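Local coordinates for electron transfer flavoprotein, alpha subunit (Thermotoga maritima, PDB 7KOE) that binds flavin-adenine dinucleotide and probably relays electrons between redox partners as the alpha half of an electron transfer flavoprotein, at residues V44-G49 with L66-R71; E12-K17 with T102-E107; V86-K91 with E184-G189; A62-Y67 with T178-E183. All blocks are in the same frame, centred on the assembly; numbering follows the deposited sequence.

Interaction 1 (V44-G49 with L66-R71); sequences VLLGEG and LYVKNR
Val44, Leu45 and Leu46 run parallel to Leu66, Tyr67 and Val68 as adjacent strands, their local axes 4.6 Å apart at closest and inclined by 20°. Leu45 N gives a hydrogen bond to Leu66 O at 2.8 Å, Leu45 O takes a weak one from Val68 N, and Gly47 N reaches Val68 O at 3.0 Å. Leu45 and Tyr67 share one face of the sheet. With CG anti to the backbone N in both (chi1 -160° and 176°), the leucine meets the ring obliquely, Leu45 CD2 to Tyr67 CD1 being 3.6 Å. The ring then passes over the end of the first strand, and its hydroxyl bonds with Leu50 N. Lys69 folds back so that its CD lies 3.5 Å above the centre of the Tyr67 ring. Glu48 crosses this lysine at about a right angle, but the salt bridge from Glu48 OE1 to Lys69 NZ is long at 3.9 Å, and the stronger partner of the lysine is Glu185. On the reverse face Leu46 and Val68 stand side by side, with CG of Leu46 4.1 Å from CB of Val68. The two strands belong to one beta-alpha-beta unit: helix 51-60 packs on the Leu45 and Tyr67 face through Val53 and Glu51, whereas Tyr81 and Ala84 of helix 78-84 meet Leu46 on the other.

Interaction 2 (E12-K17 with T102-E107); sequences EHHGGK and TLEGRE
His14 and Glu104 approach from opposite directions, bringing His14 CE1 to 3.1 Å from Glu104 OE2. As modelled, a ring carbon faces the oxygen and the pair is not hydrogen-bonded, although ring and carboxylate lie only 19° from coplanar. Beside them Glu12 points at the helix start, its OE1 3.9 Å from Gly105 CA and its OE2 4.2 Å from Glu104 CB. The carboxylates of Glu12 and Glu104 are thus neighbours, and the helix N terminus would probably ease their mutual repulsion. What positions Glu104 is Thr102: the bend at chi2 (98°) swings the acid back, and Thr102 OG1 donates to Glu104 OE1 at 2.8 Å. The same hydroxyl accepts from Gly105 N, with 2.9 Å between that nitrogen and Thr102 OG1. Replacing Glu104 with alanine would probably leave the Thr102 hydroxyl without its acceptor and open a gap beside the His14 ring. Further out, the His14 ring meets that of His19, and Asp179 of the neighbouring electron transfer flavoprotein chain accepts from Leu103 N. Here is a classic N-cap just past strand 97-100, facing the loop that leaves its neighbour 6-9, at the switch point of a Rossmann-like alpha/beta fold.

Interaction 3 (V86-K91 with E184-G189); sequences VDMVRK and EEYDLG
Met88 and Tyr186 carry this contact, which packs the short helix 87-90 against the end of strand 181-185, the outermost strand on this side of the parallel sheet in the alpha/beta domain. Tyr186 projects its ring toward the helix, CG lying opposite the backbone N (chi1 -159°). Met88 meets it along the ring edge and not over a face: the sulfur chain bends at chi2 (-48°) and again at chi3, so the two side chains slide past each other in opposite directions and Met88 CE stops 3.6 Å from Tyr186 CE1, in the ring plane. Asp87 crosses the tyrosine at about a right angle, with CB of Asp87 also in the ring plane, 3.8 Å from Tyr186 CE1. Its carboxylate is modelled too close to the phenol oxygen to be trusted; that hydroxyl has a weak hydrogen bond with Lys83 O. One helical turn on, Lys91 runs extended until a bend at chi3 (-75°) and reaches Glu184, itself kinked at chi2, from the opposite direction, its ammonium group lying over the flat face of the carboxylate. The resulting salt bridge is long, Lys91 NZ to Glu184 OE2 measuring 3.6 Å. An alanine in place of Glu184 would probably leave the ammonium group of Lys91 without this counter-charge and strip one wall from the methionine methyl. Met88 also reaches inward, onto Leu66 and Val68 of strand 65-69. The same methyl touches a second residue of segment 184-189, Met88 CE lying 4.0 Å from Glu184 CG.

Interaction 4 (A62-Y67 with T178-E183); sequences ADKVLY and TGEIIE
Val65 and Ile181 stand side by side and point the same way, with Val65 CG1 4.0 Å from Ile181 CG2. That branch of the isoleucine is held opposite its own backbone N, and this lets it also rest against the root of the tyrosine, Ile181 CG2 to Tyr67 CB being 3.8 Å. Further along the same face Glu183 crosses Tyr67 obliquely; its OE2 lies at the ring edge, near the ring plane and 3.9 Å from Tyr67 CD2, while carboxylate and ring planes stand 69° apart. On the other face Leu66 and Ile182 cross, and Leu66 CD1 comes within 3.9 Å of Ile182 CG2. Beneath these side chains the parallel backbones bond alternately: Val65 N to Glu180 O at 3.0 Å, Ile182 N to Val65 O at 2.7 Å, then Tyr67 N to Ile182 O. Gly179 CA lies close to Asp63 O, where a side chain would collide with that oxygen. Helix 51-60 backs the Val65 face through Ala57 and Ile58. Lys64 and Glu180 touch mainly through their aliphatic parts, since the salt bridge from Lys64 NZ to Glu180 OE2 is long at 3.8 Å. Backbone bonds and branched aliphatic groups therefore probably do most to fasten this outer strand, the charges adding little.

From the N terminus, the loop after strand 6-9 opens interaction 2, which closes 85 residues later at the start of helix 103-113. Interaction 1 opens and closes wholly within that span, joining strands 40-46 and 65-69, and the two meet where His13 reaches Leu46 O. Interaction 4 starts on strand 65-69, where interaction 1 ends, and closes only when the chain returns as strand 181-185, so it crosses interaction 2. Interaction 3 opens after interaction 1 has closed; it crosses interactions 2 and 4 and shares the returning strand with the latter. Lys69 with Glu185 joins interactions 1 and 3 across neighbouring strands 65-69 and 181-185, and helix 87-90 packs against this edge of the sheet.

Interaction 1 (V44-G49 with L66-R71)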
loop_
_atom_site.group_PDB
_atom_site.type_symbol
_atom_site.label_atom_id
_atom_site.label_comp_id
_atom_site.label_asym_id
_atom_site.label_seq_id
_atom_site.Cartn_x
_atom_site.Cartn_y
_atom_site.Cartn_z
ATOM N N VAL B 44 -11.827 36.204 44.376
ATOM C CA VAL B 44 -13.205 36.436 44.789
ATOM C C VAL B 44 -13.476 35.604 46.029
ATOM O O VAL B 44 -13.220 34.395 46.045
ATOM C CB VAL B 44 -14.196 36.094 43.666
ATOM C CG1 VAL B 44 -15.560 36.672 43.981
ATOM C CG2 VAL B 44 -13.689 36.629 42.348
ATOM N N LEU B 45 -13.990 36.247 47.069
ATOM C CA LEU B 45 -14.198 35.579 48.341
ATOM C C LEU B 45 -15.519 36.068 48.906
ATOM O O LEU B 45 -15.786 37.273 48.905
ATOM C CB LEU B 45 -13.034 35.865 49.295
ATOM C CG LEU B 45 -12.777 34.941 50.484
ATOM C CD1 LEU B 45 -11.297 34.966 50.808
ATOM C CD2 LEU B 45 -13.573 35.339 51.699
ATOM N N LEU B 46 -16.342 35.139 49.378
ATOM C CA LEU B 46 -17.708 35.433 49.784
ATOM C C LEU B 46 -17.900 35.034 51.238
ATOM O O LEU B 46 -17.552 33.917 51.629
ATOM C CB LEU B 46 -18.717 34.698 48.895
ATOM C CG LEU B 46 -18.919 35.175 47.453
ATOM C CD1 LEU B 46 -17.946 34.513 46.496
ATOM C CD2 LEU B 46 -20.336 34.901 47.008
ATOM N N GLY B 47 -18.453 35.942 52.029
ATOM C CA GLY B 47 -18.734 35.715 53.426
ATOM C C GLY B 47 -18.376 36.925 54.249
ATOM O O GLY B 47 -17.871 37.931 53.740
ATOM N N GLU B 48 -18.643 36.833 55.548
ATOM C CA GLU B 48 -18.289 37.874 56.500
ATOM C C GLU B 48 -17.390 37.294 57.579
ATOM O O GLU B 48 -17.614 36.177 58.053
ATOM C CB GLU B 48 -19.528 38.501 57.135
ATOM C CG GLU B 48 -20.188 39.547 56.265
ATOM C CD GLU B 48 -19.846 40.955 56.699
ATOM O OE1 GLU B 48 -20.340 41.910 56.062
ATOM O OE2 GLU B 48 -19.078 41.109 57.671
ATOM N N GLY B 49 -16.378 38.061 57.966
ATOM C CA GLY B 49 -15.445 37.598 58.970
ATOM C C GLY B 49 -14.338 36.732 58.426
ATOM O O GLY B 49 -13.897 35.801 59.105
ATOM N N LEU B 66 -11.341 40.528 45.770
ATOM C CA LEU B 66 -12.728 40.976 45.811
ATOM C C LEU B 66 -13.409 40.218 46.943
ATOM O O LEU B 66 -13.797 39.060 46.786
ATOM C CB LEU B 66 -13.410 40.741 44.471
ATOM C CG LEU B 66 -14.901 41.043 44.373
ATOM C CD1 LEU B 66 -15.193 42.476 44.768
ATOM C CD2 LEU B 66 -15.384 40.765 42.968
ATOM N N TYR B 67 -13.532 40.864 48.097
ATOM C CA TYR B 67 -14.062 40.218 49.295
ATOM C C TYR B 67 -15.529 40.610 49.420
ATOM O O TYR B 67 -15.880 41.603 50.053
ATOM C CB TYR B 67 -13.222 40.607 50.507
ATOM C CG TYR B 67 -13.679 40.109 51.866
ATOM C CD1 TYR B 67 -14.317 38.884 52.017
ATOM C CD2 TYR B 67 -13.399 40.842 53.011
ATOM C CE1 TYR B 67 -14.715 38.436 53.265
ATOM C CE2 TYR B 67 -13.780 40.394 54.261
ATOM C CZ TYR B 67 -14.443 39.194 54.380
ATOM O OH TYR B 67 -14.829 38.748 55.621
ATOM N N VAL B 68 -16.391 39.808 48.803
ATOM C CA VAL B 68 -17.831 40.040 48.826
ATOM C C VAL B 68 -18.364 39.687 50.207
ATOM O O VAL B 68 -18.037 38.631 50.761
ATOM C CB VAL B 68 -18.528 39.222 47.726
ATOM C CG1 VAL B 68 -20.009 39.533 47.679
ATOM C CG2 VAL B 68 -17.886 39.494 46.379
ATOM N N LYS B 69 -19.183 40.570 50.768
ATOM C CA LYS B 69 -19.606 40.485 52.157
ATOM C C LYS B 69 -21.093 40.190 52.244
ATOM O O LYS B 69 -21.910 40.982 51.761
ATOM C CB LYS B 69 -19.299 41.791 52.888
ATOM C CG LYS B 69 -17.996 42.414 52.483
ATOM C CD LYS B 69 -16.872 41.784 53.254
ATOM C CE LYS B 69 -16.962 42.111 54.735
ATOM N NZ LYS B 69 -16.942 43.577 55.000
ATOM N N ASN B 70 -21.433 39.067 52.873
ATOM C CA ASN B 70 -22.785 38.817 53.351
ATOM C C ASN B 70 -22.722 37.748 54.433
ATOM O O ASN B 70 -21.798 36.931 54.460
ATOM C CB ASN B 70 -23.739 38.385 52.236
ATOM C CG ASN B 70 -25.172 38.732 52.550
ATOM O OD1 ASN B 70 -25.464 39.262 53.619
ATOM N ND2 ASN B 70 -26.073 38.455 51.618
ATOM N N ARG B 71 -23.706 37.776 55.333
ATOM C CA ARG B 71 -23.747 36.812 56.425
ATOM C C ARG B 71 -24.221 35.443 55.959
ATOM O O ARG B 71 -23.839 34.425 56.547
ATOM C CB ARG B 71 -24.645 37.337 57.551
ATOM C CG ARG B 71 -24.554 36.582 58.876
ATOM C CD ARG B 71 -23.114 36.384 59.337
ATOM N NE ARG B 71 -22.373 37.641 59.419
ATOM C CZ ARG B 71 -22.296 38.396 60.508
ATOM N NH1 ARG B 71 -22.913 38.027 61.622
ATOM N NH2 ARG B 71 -21.597 39.523 60.483
#

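Interaction 2 (E12-K17 with T102-E107)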
loop_
_atom_site.group_PDB
_atom_site.type_symbol
_atom_site.label_atom_id
_atom_site.label_comp_id
_atom_site.label_asym_id
_atom_site.label_seq_id
_atom_site.Cartn_x
_atom_site.Cartn_y
_atom_site.Cartn_z
ATOM N N GLU B 12 -12.430 28.885 47.970
ATOM C CA GLU B 12 -13.354 27.978 48.640
ATOM C C GLU B 12 -12.984 27.925 50.114
ATOM O O GLU B 12 -11.949 27.360 50.474
ATOM C CB GLU B 12 -13.287 26.586 48.015
ATOM C CG GLU B 12 -13.743 26.495 46.566
ATOM C CD GLU B 12 -15.247 26.626 46.401
ATOM O OE1 GLU B 12 -15.693 26.918 45.274
ATOM O OE2 GLU B 12 -15.985 26.406 47.386
ATOM N N HIS B 13 -13.819 28.505 50.968
ATOM C CA HIS B 13 -13.579 28.502 52.402
ATOM C C HIS B 13 -14.614 27.635 53.103
ATOM O O HIS B 13 -15.786 27.613 52.716
ATOM C CB HIS B 13 -13.605 29.920 52.972
ATOM C CG HIS B 13 -14.913 30.619 52.794
ATOM N ND1 HIS B 13 -15.939 30.520 53.708
ATOM C CD2 HIS B 13 -15.364 31.428 51.809
ATOM C CE1 HIS B 13 -16.968 31.234 53.291
ATOM N NE2 HIS B 13 -16.644 31.797 52.142
ATOM N N HIS B 14 -14.174 26.921 54.135
ATOM C CA HIS B 14 -15.021 26.003 54.891
ATOM C C HIS B 14 -15.080 26.498 56.331
ATOM O O HIS B 14 -14.277 26.099 57.176
ATOM C CB HIS B 14 -14.494 24.583 54.795
ATOM C CG HIS B 14 -14.406 24.076 53.390
ATOM N ND1 HIS B 14 -15.476 24.110 52.523
ATOM C CD2 HIS B 14 -13.376 23.535 52.697
ATOM C CE1 HIS B 14 -15.111 23.608 51.357
ATOM N NE2 HIS B 14 -13.843 23.250 51.437
ATOM N N GLY B 15 -16.042 27.374 56.601
ATOM C CA GLY B 15 -16.194 27.969 57.912
ATOM C C GLY B 15 -15.262 29.142 58.124
ATOM O O GLY B 15 -15.675 30.298 57.999
ATOM N N GLY B 16 -14.002 28.865 58.442
ATOM C CA GLY B 16 -13.036 29.934 58.589
ATOM C C GLY B 16 -11.793 29.770 57.741
ATOM O O GLY B 16 -11.150 30.756 57.374
ATOM N N LYS B 17 -11.452 28.530 57.416
ATOM C CA LYS B 17 -10.223 28.223 56.702
ATOM C C LYS B 17 -10.540 27.903 55.249
ATOM O O LYS B 17 -11.548 27.257 54.951
ATOM C CB LYS B 17 -9.494 27.046 57.352
ATOM C CG LYS B 17 -8.034 26.917 56.953
ATOM C CD LYS B 17 -7.456 25.588 57.406
ATOM C CE LYS B 17 -6.051 25.381 56.865
ATOM N NZ LYS B 17 -5.994 25.495 55.381
ATOM N N THR B 102 -13.578 21.012 43.526
ATOM C CA THR B 102 -14.280 20.408 44.635
ATOM C C THR B 102 -15.726 20.157 44.222
ATOM O O THR B 102 -16.183 20.614 43.171
ATOM C CB THR B 102 -14.198 21.311 45.863
ATOM O OG1 THR B 102 -15.101 22.411 45.712
ATOM C CG2 THR B 102 -12.792 21.845 46.030
ATOM N N LEU B 103 -16.453 19.408 45.053
ATOM C CA LEU B 103 -17.840 19.106 44.716
ATOM C C LEU B 103 -18.724 20.344 44.802
ATOM O O LEU B 103 -19.705 20.452 44.063
ATOM C CB LEU B 103 -18.376 17.994 45.616
ATOM C CG LEU B 103 -17.811 16.594 45.369
ATOM C CD1 LEU B 103 -18.582 15.564 46.163
ATOM C CD2 LEU B 103 -17.837 16.247 43.896
ATOM N N GLU B 104 -18.384 21.298 45.666
ATOM C CA GLU B 104 -19.056 22.588 45.598
ATOM C C GLU B 104 -18.596 23.401 44.400
ATOM O O GLU B 104 -19.387 24.157 43.839
ATOM C CB GLU B 104 -18.829 23.392 46.878
ATOM C CG GLU B 104 -18.957 22.603 48.162
ATOM C CD GLU B 104 -17.622 22.158 48.707
ATOM O OE1 GLU B 104 -16.711 21.884 47.906
ATOM O OE2 GLU B 104 -17.478 22.106 49.940
ATOM N N GLY B 105 -17.341 23.254 43.990
ATOM C CA GLY B 105 -16.805 24.044 42.902
ATOM C C GLY B 105 -17.329 23.650 41.537
ATOM O O GLY B 105 -17.626 24.517 40.712
ATOM N N ARG B 106 -17.440 22.343 41.287
ATOM C CA ARG B 106 -17.993 21.875 40.020
ATOM C C ARG B 106 -19.483 22.155 39.920
ATOM O O ARG B 106 -19.994 22.403 38.824
ATOM C CB ARG B 106 -17.734 20.381 39.851
ATOM C CG ARG B 106 -16.276 19.997 39.895
ATOM C CD ARG B 106 -16.088 18.537 39.547
ATOM N NE ARG B 106 -16.453 18.261 38.164
ATOM C CZ ARG B 106 -15.892 17.314 37.423
ATOM N NH1 ARG B 106 -14.938 16.550 37.934
ATOM N NH2 ARG B 106 -16.283 17.130 36.172
ATOM N N GLU B 107 -20.192 22.115 41.046
ATOM C CA GLU B 107 -21.619 22.410 41.035
ATOM C C GLU B 107 -21.869 23.901 40.848
ATOM O O GLU B 107 -22.799 24.296 40.137
ATOM C CB GLU B 107 -22.250 21.890 42.328
ATOM C CG GLU B 107 -23.450 22.654 42.833
ATOM C CD GLU B 107 -24.103 21.984 44.014
ATOM O OE1 GLU B 107 -23.401 21.271 44.757
ATOM O OE2 GLU B 107 -25.320 22.160 44.196
#

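Interaction 3 (V86-K91 with E184-G189)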
loop_
_atom_site.group_PDB
_atom_site.type_symbol
_atom_site.label_atom_id
_atom_site.label_comp_id
_atom_site.label_asym_id
_atom_site.label_seq_id
_atom_site.Cartn_x
_atom_site.Cartn_y
_atom_site.Cartn_z
ATOM N N VAL B 86 -22.452 36.106 39.603
ATOM C CA VAL B 86 -22.719 36.668 38.284
ATOM C C VAL B 86 -22.958 38.164 38.339
ATOM O O VAL B 86 -22.991 38.809 37.280
ATOM C CB VAL B 86 -23.901 35.971 37.579
ATOM C CG1 VAL B 86 -23.723 34.465 37.595
ATOM C CG2 VAL B 86 -25.223 36.379 38.209
ATOM N N ASP B 87 -23.138 38.737 39.528
ATOM C CA ASP B 87 -23.103 40.183 39.661
ATOM C C ASP B 87 -21.675 40.695 39.746
ATOM O O ASP B 87 -21.391 41.799 39.278
ATOM C CB ASP B 87 -23.903 40.622 40.885
ATOM C CG ASP B 87 -25.396 40.622 40.628
ATOM O OD1 ASP B 87 -25.797 40.490 39.455
ATOM O OD2 ASP B 87 -26.172 40.761 41.596
ATOM N N MET B 88 -20.767 39.909 40.320
ATOM C CA MET B 88 -19.355 40.261 40.382
ATOM C C MET B 88 -18.600 39.875 39.120
ATOM O O MET B 88 -17.399 40.136 39.027
ATOM C CB MET B 88 -18.700 39.604 41.596
ATOM C CG MET B 88 -19.260 40.092 42.918
ATOM S SD MET B 88 -19.374 41.888 43.007
ATOM C CE MET B 88 -21.139 42.114 43.188
ATOM N N VAL B 89 -19.271 39.240 38.166
ATOM C CA VAL B 89 -18.723 39.023 36.835
ATOM C C VAL B 89 -19.288 40.016 35.830
ATOM O O VAL B 89 -18.540 40.499 34.968
ATOM C CB VAL B 89 -18.965 37.563 36.396
ATOM C CG1 VAL B 89 -18.438 37.290 35.009
ATOM C CG2 VAL B 89 -18.252 36.654 37.342
ATOM N N ARG B 90 -20.559 40.386 35.956
ATOM C CA ARG B 90 -21.116 41.426 35.106
ATOM C C ARG B 90 -20.550 42.803 35.437
ATOM O O ARG B 90 -20.460 43.661 34.550
ATOM C CB ARG B 90 -22.638 41.437 35.226
ATOM C CG ARG B 90 -23.318 40.399 34.358
ATOM C CD ARG B 90 -24.817 40.377 34.592
ATOM N NE ARG B 90 -25.503 39.560 33.599
ATOM C CZ ARG B 90 -25.702 38.253 33.717
ATOM N NH1 ARG B 90 -25.266 37.610 34.791
ATOM N NH2 ARG B 90 -26.336 37.587 32.762
ATOM N N LYS B 91 -20.145 43.030 36.688
ATOM C CA LYS B 91 -19.633 44.339 37.080
ATOM C C LYS B 91 -18.183 44.536 36.660
ATOM O O LYS B 91 -17.849 45.550 36.036
ATOM C CB LYS B 91 -19.770 44.526 38.591
ATOM C CG LYS B 91 -19.158 45.804 39.123
ATOM C CD LYS B 91 -19.437 45.969 40.608
ATOM C CE LYS B 91 -20.876 46.380 40.859
ATOM N NZ LYS B 91 -21.132 46.626 42.304
ATOM N N GLU B 184 -17.432 44.516 48.810
ATOM C CA GLU B 184 -18.738 44.834 48.248
ATOM C C GLU B 184 -19.765 44.185 49.164
ATOM O O GLU B 184 -19.951 42.965 49.133
ATOM C CB GLU B 184 -18.859 44.336 46.809
ATOM C CG GLU B 184 -20.190 44.651 46.149
ATOM C CD GLU B 184 -20.400 46.132 45.898
ATOM O OE1 GLU B 184 -19.402 46.858 45.692
ATOM O OE2 GLU B 184 -21.568 46.571 45.913
ATOM N N GLU B 185 -20.411 44.994 49.998
ATOM C CA GLU B 185 -21.379 44.477 50.961
ATOM C C GLU B 185 -22.642 44.096 50.203
ATOM O O GLU B 185 -23.499 44.938 49.922
ATOM C CB GLU B 185 -21.660 45.507 52.045
ATOM C CG GLU B 185 -20.702 45.426 53.226
ATOM C CD GLU B 185 -19.355 46.061 52.932
ATOM O OE1 GLU B 185 -19.315 47.072 52.206
ATOM O OE2 GLU B 185 -18.331 45.556 53.442
ATOM N N TYR B 186 -22.746 42.815 49.869
ATOM C CA TYR B 186 -23.753 42.332 48.940
ATOM C C TYR B 186 -25.116 42.246 49.607
ATOM O O TYR B 186 -25.240 41.799 50.751
ATOM C CB TYR B 186 -23.352 40.958 48.404
ATOM C CG TYR B 186 -24.027 40.585 47.112
ATOM C CD1 TYR B 186 -23.488 40.977 45.895
ATOM C CD2 TYR B 186 -25.199 39.843 47.103
ATOM C CE1 TYR B 186 -24.102 40.641 44.705
ATOM C CE2 TYR B 186 -25.821 39.502 45.912
ATOM C CZ TYR B 186 -25.266 39.907 44.720
ATOM O OH TYR B 186 -25.878 39.569 43.539
ATOM N N ASP B 187 -26.143 42.663 48.873
ATOM C CA ASP B 187 -27.518 42.606 49.334
ATOM C C ASP B 187 -28.269 41.626 48.446
ATOM O O ASP B 187 -28.019 41.548 47.240
ATOM C CB ASP B 187 -28.164 44.003 49.298
ATOM C CG ASP B 187 -29.474 44.083 50.085
ATOM O OD1 ASP B 187 -30.334 43.177 50.009
ATOM O OD2 ASP B 187 -29.638 45.081 50.815
ATOM N N LEU B 188 -29.170 40.864 49.062
ATOM C CA LEU B 188 -30.036 39.916 48.374
ATOM C C LEU B 188 -31.491 40.358 48.338
ATOM O O LEU B 188 -32.143 40.236 47.297
ATOM C CB LEU B 188 -29.940 38.546 49.050
ATOM C CG LEU B 188 -28.591 37.844 48.897
ATOM C CD1 LEU B 188 -28.503 36.625 49.796
ATOM C CD2 LEU B 188 -28.361 37.446 47.448
ATOM N N GLY B 189 -32.012 40.877 49.448
ATOM C CA GLY B 189 -33.410 41.250 49.500
ATOM C C GLY B 189 -34.296 40.031 49.686
ATOM O O GLY B 189 -33.945 39.069 50.375
#

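Interaction 4 (A62-Y67 with T178-E183)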
loop_
_atom_site.group_PDB
_atom_site.type_symbol
_atom_site.label_atom_id
_atom_site.label_comp_id
_atom_site.label_asym_id
_atom_site.label_seq_id
_atom_site.Cartn_x
_atom_site.Cartn_y
_atom_site.Cartn_z
ATOM N N ALA B 62 -2.285 36.586 45.206
ATOM C CA ALA B 62 -3.404 37.341 44.662
ATOM C C ALA B 62 -3.016 38.808 44.555
ATOM O O ALA B 62 -2.547 39.402 45.532
ATOM C CB ALA B 62 -4.641 37.176 45.538
ATOM N N ASP B 63 -3.174 39.382 43.359
ATOM C CA ASP B 63 -2.849 40.793 43.184
ATOM C C ASP B 63 -3.846 41.668 43.924
ATOM O O ASP B 63 -3.456 42.533 44.714
ATOM C CB ASP B 63 -2.824 41.156 41.700
ATOM C CG ASP B 63 -1.714 40.457 40.952
ATOM O OD1 ASP B 63 -1.185 39.452 41.469
ATOM O OD2 ASP B 63 -1.374 40.908 39.840
ATOM N N LYS B 64 -5.134 41.434 43.708
ATOM C CA LYS B 64 -6.195 42.115 44.425
ATOM C C LYS B 64 -7.111 41.040 44.997
ATOM O O LYS B 64 -6.990 39.856 44.667
ATOM C CB LYS B 64 -6.978 43.056 43.503
ATOM C CG LYS B 64 -6.122 43.875 42.530
ATOM C CD LYS B 64 -5.190 44.870 43.179
ATOM C CE LYS B 64 -4.387 45.630 42.132
ATOM N NZ LYS B 64 -5.259 46.503 41.298
ATOM N N VAL B 65 -8.033 41.438 45.868
ATOM C CA VAL B 65 -9.005 40.508 46.437
ATOM C C VAL B 65 -10.372 41.177 46.407
ATOM O O VAL B 65 -10.539 42.280 46.936
ATOM C CB VAL B 65 -8.641 40.073 47.871
ATOM C CG1 VAL B 65 -9.853 39.534 48.615
ATOM C CG2 VAL B 65 -7.551 39.013 47.850
ATOM N N LEU B 66 -11.341 40.528 45.770
ATOM C CA LEU B 66 -12.728 40.976 45.811
ATOM C C LEU B 66 -13.409 40.218 46.943
ATOM O O LEU B 66 -13.797 39.060 46.786
ATOM C CB LEU B 66 -13.410 40.741 44.471
ATOM C CG LEU B 66 -14.901 41.043 44.373
ATOM C CD1 LEU B 66 -15.193 42.476 44.768
ATOM C CD2 LEU B 66 -15.384 40.765 42.968
ATOM N N TYR B 67 -13.532 40.864 48.097
ATOM C CA TYR B 67 -14.062 40.218 49.295
ATOM C C TYR B 67 -15.529 40.610 49.420
ATOM O O TYR B 67 -15.880 41.603 50.053
ATOM C CB TYR B 67 -13.222 40.607 50.507
ATOM C CG TYR B 67 -13.679 40.109 51.866
ATOM C CD1 TYR B 67 -14.317 38.884 52.017
ATOM C CD2 TYR B 67 -13.399 40.842 53.011
ATOM C CE1 TYR B 67 -14.715 38.436 53.265
ATOM C CE2 TYR B 67 -13.780 40.394 54.261
ATOM C CZ TYR B 67 -14.443 39.194 54.380
ATOM O OH TYR B 67 -14.829 38.748 55.621
ATOM N N THR B 178 1.381 43.400 49.019
ATOM C CA THR B 178 0.047 43.793 49.443
ATOM C C THR B 178 -0.803 44.050 48.207
ATOM O O THR B 178 -0.305 44.118 47.082
ATOM C CB THR B 178 0.060 45.048 50.330
ATOM O OG1 THR B 178 0.672 46.130 49.618
ATOM C CG2 THR B 178 0.810 44.794 51.634
ATOM N N GLY B 179 -2.103 44.181 48.434
ATOM C CA GLY B 179 -3.040 44.446 47.361
ATOM C C GLY B 179 -4.310 45.032 47.923
ATOM O O GLY B 179 -4.568 44.951 49.126
ATOM N N GLU B 180 -5.110 45.628 47.041
ATOM C CA GLU B 180 -6.367 46.232 47.475
ATOM C C GLU B 180 -7.383 45.125 47.751
ATOM O O GLU B 180 -7.468 44.138 47.013
ATOM C CB GLU B 180 -6.884 47.247 46.450
ATOM C CG GLU B 180 -7.529 46.715 45.177
ATOM C CD GLU B 180 -7.840 47.794 44.160
ATOM O OE1 GLU B 180 -7.523 48.977 44.406
ATOM O OE2 GLU B 180 -8.418 47.444 43.103
ATOM N N ILE B 181 -8.067 45.217 48.885
ATOM C CA ILE B 181 -9.161 44.304 49.189
ATOM C C ILE B 181 -10.465 45.057 48.966
ATOM O O ILE B 181 -10.785 45.988 49.705
ATOM C CB ILE B 181 -9.059 43.767 50.618
ATOM C CG1 ILE B 181 -7.721 43.053 50.816
ATOM C CG2 ILE B 181 -10.202 42.813 50.905
ATOM C CD1 ILE B 181 -7.545 42.436 52.179
ATOM N N ILE B 182 -11.215 44.667 47.944
ATOM C CA ILE B 182 -12.465 45.343 47.620
ATOM C C ILE B 182 -13.593 44.668 48.387
ATOM O O ILE B 182 -13.917 43.503 48.135
ATOM C CB ILE B 182 -12.739 45.315 46.112
ATOM C CG1 ILE B 182 -11.574 45.925 45.334
ATOM C CG2 ILE B 182 -14.031 46.042 45.804
ATOM C CD1 ILE B 182 -10.728 44.904 44.605
ATOM N N GLU B 183 -14.194 45.393 49.322
ATOM C CA GLU B 183 -15.376 44.907 50.018
ATOM C C GLU B 183 -16.621 45.433 49.320
ATOM O O GLU B 183 -16.833 46.647 49.242
ATOM C CB GLU B 183 -15.384 45.320 51.493
ATOM C CG GLU B 183 -14.422 44.538 52.373
ATOM C CD GLU B 183 -13.025 45.111 52.376
ATOM O OE1 GLU B 183 -12.814 46.172 51.754
ATOM O OE2 GLU B 183 -12.136 44.502 53.007
#